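Long-range contacts in putative Oleoyl-[acyl-carrier protein] thioesterase (Lactobacillus plantarum, PDB 2OWN), which probably hydrolyses the thioester of oleoyl-[acyl-carrier protein], releasing the fatty acid, by means of paired HotDog domains: residues Q67-I72 with Y112-W117; T160-P165 with V189-A194; D201-D206 with Q253-P258. One frame throughout, in Å; residues are numbered along the deposited sequence.

Interaction 1: residues Q67-I72 with Y112-W117; sequences QYAIDI and YITSIW. With SO4 (sulfate ion), chain O.
Y68 and I113 meet as diagonal neighbours on the face of the sheet that also carries I70 and S115, in the antiparallel ladder joining Q67-I72 to Y112-W117. CD1 of the tyrosine ring touches I113 CG2 at 3.6 Å and S115 CB at 3.7 Å, the phenol and the isoleucine slanting across each other. Because CG2 of I113 is anti to the backbone N, with CG1 beside that N (chi1 -54°), the residue has a branch for each neighbour: CG2 reaches Y68, while CG1 lies alongside I70 CG2 at 3.9 Å. Farther out, W117 NE1 donates to S115 OG at 3.2 Å, a bent bond (137° at the hydrogen); S115 OG is also hydrogen-bonded to the backbone O of R98.

The reverse face carries Q67, A69 and D71 opposite I116, T114 and Y112. The extended Q67 chain runs beside I116, OE1 lying 3.7 Å from its CG1, and ends with NE2 donating to a sulfate O3 at 2.8 Å. T114 OG1 comes within 3.2 Å of A69 CB. The carbonyls of A69 and Y112 each take a strand N-H, and a single water donates to both, so each of these two oxygens is gripped twice. The Y112 hydroxyl is hydrogen-bonded to the E99 carboxylate.

This is the classic alternation of a beta ladder, put to use in a HotDog sheet: Y68 and I70 press on helix 31-48 through I35, whereas L149 and P150 of a loop cover the other face. Strands 95-103 and 200-209 flank the pair within the sheet.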
loop_
_atom_site.group_PDB
_atom_site.type_symbol
_atom_site.label_atom_id
_atom_site.label_comp_id
_atom_site.label_asym_id
_atom_site.label_seq_id
_atom_site.Cartn_x
_atom_site.Cartn_y
_atom_site.Cartn_z
ATOM N N GLN B 67 2.475 -16.760 -14.293
ATOM C CA GLN B 67 1.341 -16.198 -15.033
ATOM C C GLN B 67 0.092 -15.855 -14.205
ATOM O O GLN B 67 -0.158 -16.504 -13.190
ATOM C CB GLN B 67 0.862 -17.225 -16.069
ATOM C CG GLN B 67 1.944 -17.897 -16.933
ATOM C CD GLN B 67 1.405 -18.802 -18.025
ATOM O OE1 GLN B 67 0.206 -18.838 -18.313
ATOM N NE2 GLN B 67 2.310 -19.541 -18.649
ATOM N N TYR B 68 -0.659 -14.840 -14.668
ATOM C CA TYR B 68 -1.976 -14.419 -14.128
ATOM C C TYR B 68 -2.924 -14.038 -15.287
ATOM O O TYR B 68 -2.487 -13.412 -16.249
ATOM C CB TYR B 68 -1.981 -13.198 -13.185
ATOM C CG TYR B 68 -1.514 -13.392 -11.775
ATOM C CD1 TYR B 68 -2.273 -14.168 -10.867
ATOM C CD2 TYR B 68 -0.406 -12.682 -11.272
ATOM C CE1 TYR B 68 -1.872 -14.321 -9.499
ATOM C CE2 TYR B 68 0.009 -12.815 -9.905
ATOM C CZ TYR B 68 -0.731 -13.639 -9.026
ATOM O OH TYR B 68 -0.333 -13.785 -7.706
ATOM N N ALA B 69 -4.187 -14.451 -15.167
ATOM C CA ALA B 69 -5.292 -14.098 -16.081
ATOM C C ALA B 69 -6.383 -13.637 -15.104
ATOM O O ALA B 69 -6.788 -14.430 -14.260
ATOM C CB ALA B 69 -5.749 -15.267 -16.909
ATOM N N ILE B 70 -6.810 -12.376 -15.197
ATOM C CA ILE B 70 -7.804 -11.764 -14.287
ATOM C C ILE B 70 -9.017 -11.304 -15.096
ATOM O O ILE B 70 -8.833 -10.559 -16.051
ATOM C CB ILE B 70 -7.203 -10.543 -13.527
ATOM C CG1 ILE B 70 -5.831 -10.866 -12.893
ATOM C CG2 ILE B 70 -8.191 -10.010 -12.464
ATOM C CD1 ILE B 70 -5.167 -9.688 -12.230
ATOM N N ASP B 71 -10.213 -11.780 -14.726
ATOM C CA ASP B 71 -11.500 -11.431 -15.345
ATOM C C ASP B 71 -12.173 -10.533 -14.311
ATOM O O ASP B 71 -12.554 -11.029 -13.261
ATOM C CB ASP B 71 -12.316 -12.705 -15.641
ATOM C CG ASP B 71 -13.685 -12.437 -16.296
ATOM O OD1 ASP B 71 -14.006 -11.305 -16.715
ATOM O OD2 ASP B 71 -14.458 -13.415 -16.420
ATOM N N ILE B 72 -12.323 -9.238 -14.616
ATOM C CA ILE B 72 -12.914 -8.248 -13.694
ATOM C C ILE B 72 -14.332 -7.809 -14.107
ATOM O O ILE B 72 -14.498 -7.214 -15.170
ATOM C CB ILE B 72 -11.981 -6.994 -13.546
ATOM C CG1 ILE B 72 -10.574 -7.413 -13.078
ATOM C CG2 ILE B 72 -12.578 -5.962 -12.566
ATOM C CD1 ILE B 72 -9.588 -6.300 -12.987
ATOM N N TYR B 112 -12.355 -12.798 -10.951
ATOM C CA TYR B 112 -11.960 -14.215 -11.101
ATOM C C TYR B 112 -10.529 -14.229 -11.643
ATOM O O TYR B 112 -10.285 -13.682 -12.730
ATOM C CB TYR B 112 -12.942 -14.957 -12.007
ATOM C CG TYR B 112 -12.506 -16.344 -12.438
ATOM C CD1 TYR B 112 -12.337 -17.376 -11.489
ATOM C CD2 TYR B 112 -12.296 -16.651 -13.809
ATOM C CE1 TYR B 112 -11.938 -18.689 -11.890
ATOM C CE2 TYR B 112 -11.902 -17.967 -14.223
ATOM C CZ TYR B 112 -11.730 -18.969 -13.255
ATOM O OH TYR B 112 -11.349 -20.225 -13.637
ATOM N N ILE B 113 -9.616 -14.834 -10.873
ATOM C CA ILE B 113 -8.197 -14.924 -11.194
ATOM C C ILE B 113 -7.769 -16.377 -11.373
ATOM O O ILE B 113 -8.139 -17.230 -10.557
ATOM C CB ILE B 113 -7.305 -14.283 -10.088
ATOM C CG1 ILE B 113 -7.731 -12.830 -9.787
ATOM C CG2 ILE B 113 -5.810 -14.348 -10.467
ATOM C CD1 ILE B 113 -6.910 -12.142 -8.689
ATOM N N THR B 114 -7.065 -16.643 -12.479
ATOM C CA THR B 114 -6.446 -17.945 -12.782
ATOM C C THR B 114 -4.939 -17.651 -12.803
ATOM O O THR B 114 -4.533 -16.518 -13.117
ATOM C CB THR B 114 -6.938 -18.603 -14.095
ATOM O OG1 THR B 114 -6.606 -17.798 -15.230
ATOM C CG2 THR B 114 -8.439 -18.832 -14.048
ATOM N N SER B 115 -4.125 -18.648 -12.458
ATOM C CA SER B 115 -2.661 -18.492 -12.412
ATOM C C SER B 115 -1.858 -19.782 -12.531
ATOM O O SER B 115 -2.388 -20.858 -12.274
ATOM C CB SER B 115 -2.282 -17.821 -11.090
ATOM O OG SER B 115 -2.740 -18.603 -10.006
ATOM N N ILE B 116 -0.578 -19.618 -12.892
ATOM C CA ILE B 116 0.409 -20.696 -13.038
ATOM C C ILE B 116 1.591 -20.382 -12.098
ATOM O O ILE B 116 2.063 -19.237 -12.065
ATOM C CB ILE B 116 0.887 -20.874 -14.507
ATOM C CG1 ILE B 116 -0.285 -21.176 -15.456
ATOM C CG2 ILE B 116 1.928 -22.007 -14.625
ATOM C CD1 ILE B 116 -1.032 -22.482 -15.195
ATOM N N TRP B 117 2.036 -21.401 -11.349
ATOM C CA TRP B 117 3.148 -21.322 -10.389
ATOM C C TRP B 117 4.167 -22.447 -10.635
ATOM O O TRP B 117 3.770 -23.557 -11.002
ATOM C CB TRP B 117 2.616 -21.450 -8.966
ATOM C CG TRP B 117 1.658 -20.386 -8.516
ATOM C CD1 TRP B 117 0.328 -20.293 -8.822
ATOM C CD2 TRP B 117 1.936 -19.310 -7.612
ATOM N NE1 TRP B 117 -0.228 -19.200 -8.201
ATOM C CE2 TRP B 117 0.724 -18.579 -7.445
ATOM C CE3 TRP B 117 3.098 -18.873 -6.934
ATOM C CZ2 TRP B 117 0.631 -17.423 -6.624
ATOM C CZ3 TRP B 117 3.014 -17.715 -6.099
ATOM C CH2 TRP B 117 1.776 -17.007 -5.959
HETATM S S SO4 O . 2.604 -20.035 -22.203
HETATM O O1 SO4 O . 1.423 -19.348 -22.696
HETATM O O2 SO4 O . 3.591 -19.038 -21.799
HETATM O O3 SO4 O . 2.223 -20.862 -21.063
HETATM O O4 SO4 O . 3.160 -20.899 -23.239
HETATM O O HOH W 1 -9.301 -15.227 -14.908
#

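Interaction 2: residues T160-P165 with V189-A194; sequences TTITKP and VDTLPA
The C-terminal HotDog domain packs its helix 184-191 against its sheet, and here the end of that helix meets strand 162-167. K164 provides the polar tie. Its chain, extended beyond CG, carries NZ to the backbone O of D190, where it donates a hydrogen bond of 2.8 Å, with NZ tilted 26° from the carbonyl plane. The ammonium also forms a long salt bridge, 3.6 Å from K164 NZ to D190 OD2, so one lysine engages both the carbonyl and the carboxylate of a single residue. The positive charge probably complements the partial negative charge of the helix C-terminus. D190 has further partners: OD2 bonds to Y166, and OD1 to a water and to the backbone N of F170 of the second subunit.

Beside this polar grip, the I162 and T191 side chains run past one another, pointing opposite ways. With I162 CG2 anti to the backbone N, this methyl approaches T191 O at 3.2 Å, and T191 CG2 in turn lies 3.6 Å from I162 O. The other branch crosses P193 at about a right angle, I162 CD1 standing 4.2 Å from P193 CD.

Strand 218-227 runs next to 162-167, its A221 and A223 also touching T191, while P193 occupies the N-cap position just before helix 194-197.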
loop_
_atom_site.group_PDB
_atom_site.type_symbol
_atom_site.label_atom_id
_atom_site.label_comp_id
_atom_site.label_asym_id
_atom_site.label_seq_id
_atom_site.Cartn_x
_atom_site.Cartn_y
_atom_site.Cartn_z
ATOM N N THR B 160 4.669 6.548 -30.559
ATOM C CA THR B 160 3.689 6.989 -29.544
ATOM C C THR B 160 3.725 6.205 -28.198
ATOM O O THR B 160 2.830 6.406 -27.360
ATOM C CB THR B 160 2.253 6.935 -30.154
ATOM O OG1 THR B 160 1.948 5.590 -30.534
ATOM C CG2 THR B 160 2.160 7.831 -31.382
ATOM N N THR B 161 4.724 5.324 -27.986
ATOM C CA THR B 161 4.860 4.536 -26.735
ATOM C C THR B 161 5.129 5.456 -25.540
ATOM O O THR B 161 5.994 6.328 -25.634
ATOM C CB THR B 161 6.002 3.472 -26.809
ATOM O OG1 THR B 161 5.698 2.509 -27.826
ATOM C CG2 THR B 161 6.206 2.741 -25.461
ATOM N N ILE B 162 4.376 5.250 -24.452
ATOM C CA ILE B 162 4.517 6.013 -23.206
ATOM C C ILE B 162 5.566 5.248 -22.417
ATOM O O ILE B 162 5.368 4.057 -22.170
ATOM C CB ILE B 162 3.195 6.100 -22.386
ATOM C CG1 ILE B 162 2.050 6.684 -23.229
ATOM C CG2 ILE B 162 3.403 6.935 -21.114
ATOM C CD1 ILE B 162 0.687 6.706 -22.513
ATOM N N THR B 163 6.670 5.913 -22.054
ATOM C CA THR B 163 7.769 5.314 -21.269
ATOM C C THR B 163 8.037 6.141 -20.002
ATOM O O THR B 163 8.123 7.367 -20.090
ATOM C CB THR B 163 9.058 5.154 -22.109
ATOM O OG1 THR B 163 8.787 4.306 -23.227
ATOM C CG2 THR B 163 10.194 4.520 -21.299
ATOM N N LYS B 164 8.108 5.464 -18.844
ATOM C CA LYS B 164 8.426 6.074 -17.532
ATOM C C LYS B 164 9.405 5.188 -16.738
ATOM O O LYS B 164 9.204 3.959 -16.719
ATOM C CB LYS B 164 7.194 6.300 -16.644
ATOM C CG LYS B 164 6.183 7.325 -17.131
ATOM C CD LYS B 164 5.170 7.568 -16.025
ATOM C CE LYS B 164 4.053 8.498 -16.399
ATOM N NZ LYS B 164 3.175 8.642 -15.204
ATOM N N PRO B 165 10.465 5.789 -16.122
ATOM C CA PRO B 165 11.361 4.997 -15.283
ATOM C C PRO B 165 10.800 4.923 -13.846
ATOM O O PRO B 165 10.102 5.849 -13.397
ATOM C CB PRO B 165 12.665 5.796 -15.319
ATOM C CG PRO B 165 12.228 7.200 -15.420
ATOM C CD PRO B 165 10.930 7.196 -16.182
ATOM N N VAL B 189 0.164 0.543 -14.118
ATOM C CA VAL B 189 -1.013 1.441 -14.122
ATOM C C VAL B 189 -0.588 2.915 -14.150
ATOM O O VAL B 189 -1.172 3.679 -14.921
ATOM C CB VAL B 189 -2.011 1.122 -12.965
ATOM C CG1 VAL B 189 -3.206 2.075 -12.984
ATOM C CG2 VAL B 189 -2.485 -0.332 -13.090
ATOM N N ASP B 190 0.409 3.294 -13.329
ATOM C CA ASP B 190 0.926 4.687 -13.296
ATOM C C ASP B 190 1.576 5.139 -14.632
ATOM O O ASP B 190 1.683 6.350 -14.853
ATOM C CB ASP B 190 1.892 4.938 -12.131
ATOM C CG ASP B 190 2.294 6.396 -12.013
ATOM O OD1 ASP B 190 1.383 7.233 -11.812
ATOM O OD2 ASP B 190 3.488 6.687 -12.229
ATOM N N THR B 191 2.034 4.202 -15.490
ATOM C CA THR B 191 2.574 4.543 -16.845
ATOM C C THR B 191 1.518 5.322 -17.661
ATOM O O THR B 191 1.875 6.260 -18.381
ATOM C CB THR B 191 3.027 3.300 -17.656
ATOM O OG1 THR B 191 3.968 2.539 -16.894
ATOM C CG2 THR B 191 3.676 3.699 -19.010
ATOM N N LEU B 192 0.240 4.936 -17.502
ATOM C CA LEU B 192 -0.897 5.581 -18.163
ATOM C C LEU B 192 -1.227 6.894 -17.423
ATOM O O LEU B 192 -1.114 6.931 -16.186
ATOM C CB LEU B 192 -2.126 4.672 -18.158
ATOM C CG LEU B 192 -1.989 3.311 -18.854
ATOM C CD1 LEU B 192 -3.190 2.420 -18.533
ATOM C CD2 LEU B 192 -1.797 3.472 -20.359
ATOM N N PRO B 193 -1.669 7.948 -18.155
ATOM C CA PRO B 193 -1.970 9.221 -17.492
ATOM C C PRO B 193 -3.316 9.193 -16.739
ATOM O O PRO B 193 -4.190 8.365 -17.064
ATOM C CB PRO B 193 -2.012 10.203 -18.661
ATOM C CG PRO B 193 -2.536 9.400 -19.774
ATOM C CD PRO B 193 -1.973 8.028 -19.601
ATOM N N ALA B 194 -3.454 10.076 -15.741
ATOM C CA ALA B 194 -4.694 10.228 -14.937
ATOM C C ALA B 194 -5.945 10.493 -15.808
ATOM O O ALA B 194 -7.018 9.997 -15.464
ATOM C CB ALA B 194 -4.543 11.317 -13.847
HETATM O O HOH W 2 2.485 9.734 -12.194
#

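Interaction 3: residues D201-D206 with Q253-P258; sequences DLVHVD and QWRTLP
One face of the W254 indole carries the CD2 methyl of L202, a CH-pi contact in which this carbon sits 3.6 Å from the centroid of the six-membered ring and 16° off its normal. The two side chains run alongside each other in the same direction, while D201 N is at the indole edge, in its plane. F196 meets the same indole edge-to-face, and NE1 bonds to T236. Replacing W254 by alanine is likely to leave L202 CD2 without its aromatic surface and T236 without its indole donor.

The flat groups that do pair are the D201 carboxylate and the R255 guanidinium, their planes 75° apart. Their salt bridge uses a single branch, R255 NH2 to D201 OD2 at 3.1 Å, which the arginine attains by bending at chi3 (70°). L257 crosses the same carboxylate at about a right angle, its CD1 lying 3.4 Å from D201 OD1.

Beneath the side chains, D201 and R255 exchange two backbone bonds. Then the register slips: V203 N at 2.9 Å and H204 N at 3.1 Å both donate to Q253 O from one face of its plane, a classic beta bulge. H204 O repays Q253 N at 2.8 Å, and the CB atoms of H204 and Q253 pack together.

The chemistry thus divides by face, aromatic and aliphatic around W254, ionic around D201. Since R28 forms a salt bridge with the other carboxylate oxygen, D201 is held between two arginines, which would be expected to favour its charged form.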
loop_
_atom_site.group_PDB
_atom_site.type_symbol
_atom_site.label_atom_id
_atom_site.label_comp_id
_atom_site.label_asym_id
_atom_site.label_seq_id
_atom_site.Cartn_x
_atom_site.Cartn_y
_atom_site.Cartn_z
ATOM N N ASP B 201 -12.453 1.768 -16.712
ATOM C CA ASP B 201 -12.600 0.724 -15.683
ATOM C C ASP B 201 -11.985 -0.561 -16.207
ATOM O O ASP B 201 -12.060 -0.834 -17.400
ATOM C CB ASP B 201 -14.075 0.485 -15.329
ATOM C CG ASP B 201 -14.687 1.608 -14.497
ATOM O OD1 ASP B 201 -13.977 2.543 -14.088
ATOM O OD2 ASP B 201 -15.900 1.538 -14.219
ATOM N N LEU B 202 -11.427 -1.356 -15.296
ATOM C CA LEU B 202 -10.774 -2.630 -15.630
ATOM C C LEU B 202 -11.802 -3.698 -15.999
ATOM O O LEU B 202 -12.834 -3.820 -15.328
ATOM C CB LEU B 202 -9.921 -3.128 -14.454
ATOM C CG LEU B 202 -8.733 -2.239 -14.077
ATOM C CD1 LEU B 202 -8.291 -2.512 -12.661
ATOM C CD2 LEU B 202 -7.580 -2.392 -15.091
ATOM N N VAL B 203 -11.532 -4.400 -17.104
ATOM C CA VAL B 203 -12.347 -5.504 -17.622
ATOM C C VAL B 203 -11.549 -6.813 -17.527
ATOM O O VAL B 203 -12.084 -7.819 -17.035
ATOM C CB VAL B 203 -12.833 -5.241 -19.083
ATOM C CG1 VAL B 203 -13.651 -6.405 -19.640
ATOM C CG2 VAL B 203 -13.663 -3.972 -19.135
ATOM N N HIS B 204 -10.300 -6.803 -18.018
ATOM C CA HIS B 204 -9.431 -7.983 -18.023
ATOM C C HIS B 204 -7.941 -7.622 -17.912
ATOM O O HIS B 204 -7.553 -6.532 -18.331
ATOM C CB HIS B 204 -9.695 -8.750 -19.328
ATOM C CG HIS B 204 -9.369 -10.203 -19.262
ATOM N ND1 HIS B 204 -8.112 -10.716 -19.502
ATOM C CD2 HIS B 204 -10.167 -11.262 -18.997
ATOM C CE1 HIS B 204 -8.154 -12.032 -19.367
ATOM N NE2 HIS B 204 -9.387 -12.384 -19.064
ATOM N N VAL B 205 -7.139 -8.517 -17.319
ATOM C CA VAL B 205 -5.677 -8.356 -17.167
ATOM C C VAL B 205 -4.940 -9.704 -17.368
ATOM O O VAL B 205 -5.349 -10.701 -16.777
ATOM C CB VAL B 205 -5.268 -7.795 -15.767
ATOM C CG1 VAL B 205 -3.757 -7.558 -15.683
ATOM C CG2 VAL B 205 -6.012 -6.485 -15.423
ATOM N N ASP B 206 -3.903 -9.709 -18.220
ATOM C CA ASP B 206 -3.005 -10.862 -18.462
ATOM C C ASP B 206 -1.625 -10.446 -18.025
ATOM O O ASP B 206 -1.214 -9.355 -18.395
ATOM C CB ASP B 206 -2.897 -11.230 -19.930
ATOM C CG ASP B 206 -4.174 -11.723 -20.509
ATOM O OD1 ASP B 206 -4.993 -12.340 -19.793
ATOM O OD2 ASP B 206 -4.298 -11.551 -21.731
ATOM N N GLN B 253 -7.474 -4.976 -20.668
ATOM C CA GLN B 253 -8.681 -4.619 -21.406
ATOM C C GLN B 253 -9.453 -3.692 -20.459
ATOM O O GLN B 253 -9.642 -4.028 -19.270
ATOM C CB GLN B 253 -9.492 -5.857 -21.799
ATOM C CG GLN B 253 -8.696 -6.927 -22.598
ATOM C CD GLN B 253 -8.130 -6.444 -23.939
ATOM O OE1 GLN B 253 -8.521 -5.403 -24.465
ATOM N NE2 GLN B 253 -7.223 -7.231 -24.509
ATOM N N TRP B 254 -9.869 -2.530 -20.980
ATOM C CA TRP B 254 -10.595 -1.499 -20.231
ATOM C C TRP B 254 -11.917 -1.137 -20.869
ATOM O O TRP B 254 -12.016 -1.221 -22.082
ATOM C CB TRP B 254 -9.793 -0.198 -20.222
ATOM C CG TRP B 254 -8.433 -0.250 -19.673
ATOM C CD1 TRP B 254 -7.316 -0.635 -20.334
ATOM C CD2 TRP B 254 -8.009 0.181 -18.372
ATOM N NE1 TRP B 254 -6.222 -0.502 -19.526
ATOM C CE2 TRP B 254 -6.605 -0.024 -18.309
ATOM C CE3 TRP B 254 -8.677 0.695 -17.239
ATOM C CZ2 TRP B 254 -5.830 0.293 -17.161
ATOM C CZ3 TRP B 254 -7.919 1.003 -16.079
ATOM C CH2 TRP B 254 -6.497 0.798 -16.055
ATOM N N ARG B 255 -12.883 -0.687 -20.060
ATOM C CA ARG B 255 -14.197 -0.219 -20.539
ATOM C C ARG B 255 -14.141 1.308 -20.456
ATOM O O ARG B 255 -13.856 1.840 -19.387
ATOM C CB ARG B 255 -15.364 -0.733 -19.694
ATOM C CG ARG B 255 -16.735 -0.402 -20.302
ATOM C CD ARG B 255 -17.914 -0.967 -19.528
ATOM N NE ARG B 255 -18.128 -0.319 -18.228
ATOM C CZ ARG B 255 -17.626 -0.685 -17.035
ATOM N NH1 ARG B 255 -16.797 -1.739 -16.878
ATOM N NH2 ARG B 255 -17.957 0.042 -15.954
ATOM N N THR B 256 -14.433 1.991 -21.564
ATOM C CA THR B 256 -14.442 3.464 -21.630
ATOM C C THR B 256 -15.740 3.953 -20.978
ATOM O O THR B 256 -16.832 3.531 -21.382
ATOM C CB THR B 256 -14.309 3.968 -23.068
ATOM O OG1 THR B 256 -13.092 3.449 -23.617
ATOM C CG2 THR B 256 -14.290 5.511 -23.151
ATOM N N LEU B 257 -15.600 4.813 -19.963
ATOM C CA LEU B 257 -16.732 5.373 -19.228
ATOM C C LEU B 257 -17.316 6.572 -20.000
ATOM O O LEU B 257 -16.544 7.278 -20.686
ATOM C CB LEU B 257 -16.318 5.798 -17.812
ATOM C CG LEU B 257 -15.702 4.704 -16.927
ATOM C CD1 LEU B 257 -15.230 5.299 -15.610
ATOM C CD2 LEU B 257 -16.658 3.523 -16.671
ATOM N N PRO B 258 -18.665 6.799 -19.926
ATOM C CA PRO B 258 -19.279 7.960 -20.612
ATOM C C PRO B 258 -18.702 9.314 -20.191
ATOM O O PRO B 258 -18.480 10.145 -21.051
ATOM C CB PRO B 258 -20.764 7.869 -20.226
ATOM C CG PRO B 258 -20.976 6.504 -19.838
ATOM C CD PRO B 258 -19.709 6.004 -19.247
#

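Followed from the N terminus, the three contacts come in series, none enclosing or crossing another. Interaction 1 closes first, through an excursion of 39 residues, more than half of them strand, within the N-terminal HotDog domain. Interactions 2 and 3 follow in the C-terminal one, the former bringing a helix end back to its strand across 23 residues, the latter joining strands 200-209 and 246-256 across 46. The two HotDog halves meet where strand 61-72 borders strand 200-209: interactions 1 and 3 touch there, with probable backbone hydrogen bonds linking I70 to V205 and I72 to V203. Interactions 2 and 3 join through L192 packed on W254, whereas 1 and 2 remain about 9 Å apart at their nearest atoms.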